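Uncharacterized protein (Planctomyces limnophilus, PDB 4H7L) is of unknown function but binds a copper(II) ion and probably folds as a cupin barrel related to Pac13-like proteins. Local coordinates at residues A15-A27 with Q36-V49. Sequence-based numbering, arbitrary orientation.
Sequences AMPQMISLSEIEA and QRAFGHDAGTSVSV
Gln36 reaches to the turn at 22-25 and ties it down with its amide nitrogen. Gln36 NE2 lies 2.8 Å from Ile25 O in a nearly straight bond (173° at the hydrogen) that runs in the carbonyl plane onto a lone pair and in the glutamine's own amide plane; its second bond, to Ser23 O, is weak. With CG anti to its carbonyl carbon (chi1 -69°) and the chain extended beyond it, Gln36 spans the gap, its CG lying 3.7 Å from Ala27 CB. Ile25 runs alongside Gln36 but heads the other way, and its CD1 comes to Ala38 CB. Leu22 brings CD2 to 3.5 Å from Ala38 CB, the same methyl; alanine is small enough here to receive both branched chains. Farther along, Ile20 lays CG1 and CD1 against the CE1 side of Phe39, each 3.8 Å from CE1, while Gln18 CB meets that ring at its edge, in plane. Beyond the ring, Gln18 sends NE2 2.8 Å to Ala43 O, a more bent bond (147°) with the acceptor tilted out of the amide plane. Residues 18-21 pair antiparallel with a strand of the second subunit, whose Ala95 also packs on Phe39. Apolar contacts thus fill the middle, and a glutamine from each segment grips backbone carbonyls at either end, fastening this intersubunit strand to its own chain's sheet without direct strand pairing.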
loop_
_atom_site.group_PDB
_atom_site.type_symbol
_atom_site.label_atom_id
_atom_site.label_comp_id
_atom_site.label_asym_id
_atom_site.label_seq_id
_atom_site.Cartn_x
_atom_site.Cartn_y
_atom_site.Cartn_z
ATOM N N ALA B 15 -18.015 7.667 -7.068
ATOM C CA ALA B 15 -17.556 8.085 -5.747
ATOM C C ALA B 15 -17.999 7.069 -4.704
ATOM O O ALA B 15 -18.316 7.423 -3.568
ATOM C CB ALA B 15 -18.104 9.457 -5.406
HETATM N N MSE B 16 -18.019 5.802 -5.097
HETATM C CA MSE B 16 -18.497 4.745 -4.224
HETATM C C MSE B 16 -17.322 3.946 -3.674
HETATM O O MSE B 16 -16.383 3.631 -4.404
HETATM C CB MSE B 16 -19.435 3.821 -4.997
HETATM C CG MSE B 16 -20.220 2.863 -4.125
HETATM SE SE MSE B 16 -21.515 1.852 -5.158
HETATM C CE MSE B 16 -22.618 3.324 -5.784
ATOM N N PRO B 17 -17.367 3.614 -2.376
ATOM C CA PRO B 17 -16.325 2.767 -1.793
ATOM C C PRO B 17 -16.319 1.376 -2.417
ATOM O O PRO B 17 -17.358 0.901 -2.886
ATOM C CB PRO B 17 -16.723 2.686 -0.314
ATOM C CG PRO B 17 -18.176 2.989 -0.291
ATOM C CD PRO B 17 -18.406 3.968 -1.397
ATOM N N GLN B 18 -15.158 0.735 -2.435
ATOM C CA GLN B 18 -15.057 -0.624 -2.944
ATOM C C GLN B 18 -14.367 -1.502 -1.920
ATOM O O GLN B 18 -13.549 -1.033 -1.129
ATOM C CB GLN B 18 -14.283 -0.662 -4.260
ATOM C CG GLN B 18 -14.933 0.113 -5.391
ATOM C CD GLN B 18 -13.990 0.313 -6.561
ATOM O OE1 GLN B 18 -13.633 -0.641 -7.251
ATOM N NE2 GLN B 18 -13.569 1.556 -6.779
HETATM N N MSE B 19 -14.694 -2.784 -1.954
HETATM C CA MSE B 19 -14.191 -3.727 -0.976
HETATM C C MSE B 19 -13.773 -5.008 -1.681
HETATM O O MSE B 19 -14.582 -5.653 -2.351
HETATM C CB MSE B 19 -15.280 -4.018 0.049
HETATM C CG MSE B 19 -14.766 -4.212 1.452
HETATM SE SE MSE B 19 -16.215 -4.205 2.749
HETATM C CE MSE B 19 -16.049 -6.038 3.391
ATOM N N ILE B 20 -12.505 -5.370 -1.539
ATOM C CA ILE B 20 -11.980 -6.559 -2.188
ATOM C C ILE B 20 -11.086 -7.318 -1.233
ATOM O O ILE B 20 -10.334 -6.714 -0.474
ATOM C CB ILE B 20 -11.140 -6.204 -3.425
ATOM C CG1 ILE B 20 -11.779 -5.044 -4.191
ATOM C CG2 ILE B 20 -10.971 -7.430 -4.304
ATOM C CD1 ILE B 20 -11.276 -4.891 -5.611
ATOM N N SER B 21 -11.163 -8.642 -1.273
ATOM C CA SER B 21 -10.254 -9.466 -0.488
ATOM C C SER B 21 -9.074 -9.885 -1.348
ATOM O O SER B 21 -9.214 -10.717 -2.242
ATOM C CB SER B 21 -10.965 -10.701 0.063
ATOM O OG SER B 21 -10.041 -11.529 0.748
ATOM N N LEU B 22 -7.912 -9.304 -1.069
ATOM C CA LEU B 22 -6.721 -9.542 -1.873
ATOM C C LEU B 22 -6.373 -11.024 -1.937
ATOM O O LEU B 22 -5.919 -11.520 -2.970
ATOM C CB LEU B 22 -5.541 -8.749 -1.308
ATOM C CG LEU B 22 -5.687 -7.231 -1.412
ATOM C CD1 LEU B 22 -4.548 -6.549 -0.695
ATOM C CD2 LEU B 22 -5.742 -6.790 -2.866
ATOM N N SER B 23 -6.598 -11.726 -0.832
ATOM C CA SER B 23 -6.241 -13.135 -0.736
ATOM C C SER B 23 -7.162 -14.036 -1.558
ATOM O O SER B 23 -6.770 -15.137 -1.943
ATOM C CB SER B 23 -6.242 -13.583 0.728
ATOM O OG SER B 23 -7.319 -13.002 1.435
ATOM N N GLU B 24 -8.377 -13.574 -1.834
ATOM C CA GLU B 24 -9.337 -14.383 -2.581
ATOM C C GLU B 24 -9.317 -14.099 -4.082
ATOM O O GLU B 24 -9.808 -14.904 -4.873
ATOM C CB GLU B 24 -10.751 -14.191 -2.033
ATOM C CG GLU B 24 -10.971 -14.831 -0.669
ATOM C CD GLU B 24 -12.442 -14.954 -0.314
ATOM O OE1 GLU B 24 -13.048 -16.005 -0.625
ATOM O OE2 GLU B 24 -12.993 -14.000 0.280
ATOM N N ILE B 25 -8.758 -12.961 -4.475
ATOM C CA ILE B 25 -8.611 -12.644 -5.891
ATOM C C ILE B 25 -7.898 -13.781 -6.620
ATOM O O ILE B 25 -6.970 -14.389 -6.082
ATOM C CB ILE B 25 -7.805 -11.347 -6.092
ATOM C CG1 ILE B 25 -8.658 -10.130 -5.736
ATOM C CG2 ILE B 25 -7.315 -11.236 -7.532
ATOM C CD1 ILE B 25 -7.896 -8.822 -5.790
ATOM N N GLU B 26 -8.332 -14.070 -7.842
ATOM C CA GLU B 26 -7.658 -15.066 -8.664
ATOM C C GLU B 26 -6.224 -14.614 -8.905
ATOM O O GLU B 26 -5.990 -13.533 -9.445
ATOM C CB GLU B 26 -8.383 -15.242 -9.999
ATOM C CG GLU B 26 -7.872 -16.408 -10.842
ATOM C CD GLU B 26 -8.507 -17.732 -10.462
ATOM O OE1 GLU B 26 -8.343 -18.159 -9.300
ATOM O OE2 GLU B 26 -9.174 -18.347 -11.325
ATOM N N ALA B 27 -5.266 -15.440 -8.499
ATOM C CA ALA B 27 -3.852 -15.103 -8.636
ATOM C C ALA B 27 -3.372 -15.308 -10.068
ATOM O O ALA B 27 -3.724 -16.290 -10.719
ATOM C CB ALA B 27 -3.020 -15.934 -7.679
ATOM N N GLN B 36 -1.863 -10.845 -7.077
ATOM C CA GLN B 36 -3.300 -10.702 -6.888
ATOM C C GLN B 36 -3.628 -9.212 -6.924
ATOM O O GLN B 36 -3.473 -8.501 -5.931
ATOM C CB GLN B 36 -3.741 -11.357 -5.575
ATOM C CG GLN B 36 -3.629 -12.882 -5.608
ATOM C CD GLN B 36 -3.870 -13.541 -4.257
ATOM O OE1 GLN B 36 -3.022 -13.491 -3.370
ATOM N NE2 GLN B 36 -5.023 -14.180 -4.105
ATOM N N ARG B 37 -4.074 -8.749 -8.087
ATOM C CA ARG B 37 -4.136 -7.322 -8.378
ATOM C C ARG B 37 -5.519 -6.728 -8.125
ATOM O O ARG B 37 -6.530 -7.278 -8.552
ATOM C CB ARG B 37 -3.716 -7.077 -9.831
ATOM C CG ARG B 37 -2.426 -7.795 -10.228
ATOM C CD ARG B 37 -1.837 -7.225 -11.511
ATOM N NE ARG B 37 -0.498 -7.746 -11.786
ATOM C CZ ARG B 37 -0.227 -8.787 -12.574
ATOM N NH1 ARG B 37 -1.196 -9.452 -13.192
ATOM N NH2 ARG B 37 1.030 -9.169 -12.749
ATOM N N ALA B 38 -5.550 -5.593 -7.433
ATOM C CA ALA B 38 -6.803 -4.923 -7.103
ATOM C C ALA B 38 -6.800 -3.469 -7.554
ATOM O O ALA B 38 -5.747 -2.842 -7.658
ATOM C CB ALA B 38 -7.055 -4.995 -5.607
ATOM N N PHE B 39 -7.992 -2.947 -7.825
ATOM C CA PHE B 39 -8.180 -1.528 -8.112
ATOM C C PHE B 39 -7.448 -1.068 -9.365
ATOM O O PHE B 39 -6.769 -0.046 -9.351
ATOM C CB PHE B 39 -7.745 -0.690 -6.908
ATOM C CG PHE B 39 -8.425 -1.084 -5.628
ATOM C CD1 PHE B 39 -9.802 -1.079 -5.533
ATOM C CD2 PHE B 39 -7.687 -1.465 -4.524
ATOM C CE1 PHE B 39 -10.432 -1.446 -4.365
ATOM C CE2 PHE B 39 -8.312 -1.834 -3.350
ATOM C CZ PHE B 39 -9.686 -1.823 -3.269
ATOM N N GLY B 40 -7.607 -1.815 -10.453
ATOM C CA GLY B 40 -7.028 -1.433 -11.729
ATOM C C GLY B 40 -7.528 -0.083 -12.212
ATOM O O GLY B 40 -8.123 0.687 -11.453
ATOM N N HIS B 41 -7.284 0.209 -13.484
ATOM C CA HIS B 41 -7.655 1.500 -14.047
ATOM C C HIS B 41 -9.171 1.643 -14.125
ATOM O O HIS B 41 -9.713 2.732 -13.935
ATOM C CB HIS B 41 -7.039 1.678 -15.434
ATOM C CG HIS B 41 -6.519 3.060 -15.686
ATOM N ND1 HIS B 41 -5.311 3.298 -16.308
ATOM C CD2 HIS B 41 -7.039 4.276 -15.397
ATOM C CE1 HIS B 41 -5.111 4.601 -16.391
ATOM N NE2 HIS B 41 -6.145 5.217 -15.847
ATOM N N ASP B 42 -9.851 0.534 -14.399
ATOM C CA ASP B 42 -11.308 0.528 -14.482
ATOM C C ASP B 42 -11.959 0.882 -13.141
ATOM O O ASP B 42 -13.143 1.214 -13.095
ATOM C CB ASP B 42 -11.816 -0.847 -14.939
ATOM C CG ASP B 42 -11.442 -1.174 -16.382
ATOM O OD1 ASP B 42 -11.233 -2.371 -16.682
ATOM O OD2 ASP B 42 -11.366 -0.245 -17.215
ATOM N N ALA B 43 -11.190 0.814 -12.056
ATOM C CA ALA B 43 -11.749 0.931 -10.706
ATOM C C ALA B 43 -11.980 2.374 -10.246
ATOM O O ALA B 43 -12.666 2.608 -9.251
ATOM C CB ALA B 43 -10.858 0.198 -9.708
ATOM N N GLY B 44 -11.403 3.336 -10.955
ATOM C CA GLY B 44 -11.606 4.735 -10.621
ATOM C C GLY B 44 -10.645 5.270 -9.572
ATOM O O GLY B 44 -10.561 6.481 -9.363
ATOM N N THR B 45 -9.920 4.377 -8.909
ATOM C CA THR B 45 -8.947 4.791 -7.906
ATOM C C THR B 45 -7.719 5.374 -8.595
ATOM O O THR B 45 -7.540 5.205 -9.800
ATOM C CB THR B 45 -8.519 3.612 -7.016
ATOM O OG1 THR B 45 -7.862 2.618 -7.812
ATOM C CG2 THR B 45 -9.731 2.989 -6.332
ATOM N N SER B 46 -6.879 6.059 -7.829
ATOM C CA SER B 46 -5.683 6.687 -8.375
ATOM C C SER B 46 -4.494 5.735 -8.376
ATOM O O SER B 46 -3.481 5.996 -9.028
ATOM C CB SER B 46 -5.326 7.932 -7.567
ATOM O OG SER B 46 -6.209 8.999 -7.856
ATOM N N VAL B 47 -4.616 4.639 -7.636
ATOM C CA VAL B 47 -3.531 3.678 -7.519
ATOM C C VAL B 47 -4.057 2.252 -7.590
ATOM O O VAL B 47 -5.214 1.989 -7.264
ATOM C CB VAL B 47 -2.781 3.851 -6.189
ATOM C CG1 VAL B 47 -2.431 5.306 -5.969
ATOM C CG2 VAL B 47 -3.619 3.338 -5.028
ATOM N N SER B 48 -3.200 1.336 -8.022
ATOM C CA SER B 48 -3.513 -0.081 -7.978
ATOM C C SER B 48 -2.855 -0.643 -6.736
ATOM O O SER B 48 -1.855 -0.106 -6.270
ATOM C CB SER B 48 -2.972 -0.799 -9.213
ATOM O OG SER B 48 -3.532 -0.270 -10.396
ATOM N N VAL B 49 -3.407 -1.727 -6.205
ATOM C CA VAL B 49 -2.802 -2.390 -5.060
ATOM C C VAL B 49 -2.699 -3.888 -5.312
ATOM O O VAL B 49 -3.708 -4.581 -5.436
ATOM C CB VAL B 49 -3.590 -2.117 -3.772
ATOM C CG1 VAL B 49 -2.985 -2.883 -2.608
ATOM C CG2 VAL B 49 -3.591 -0.628 -3.476
#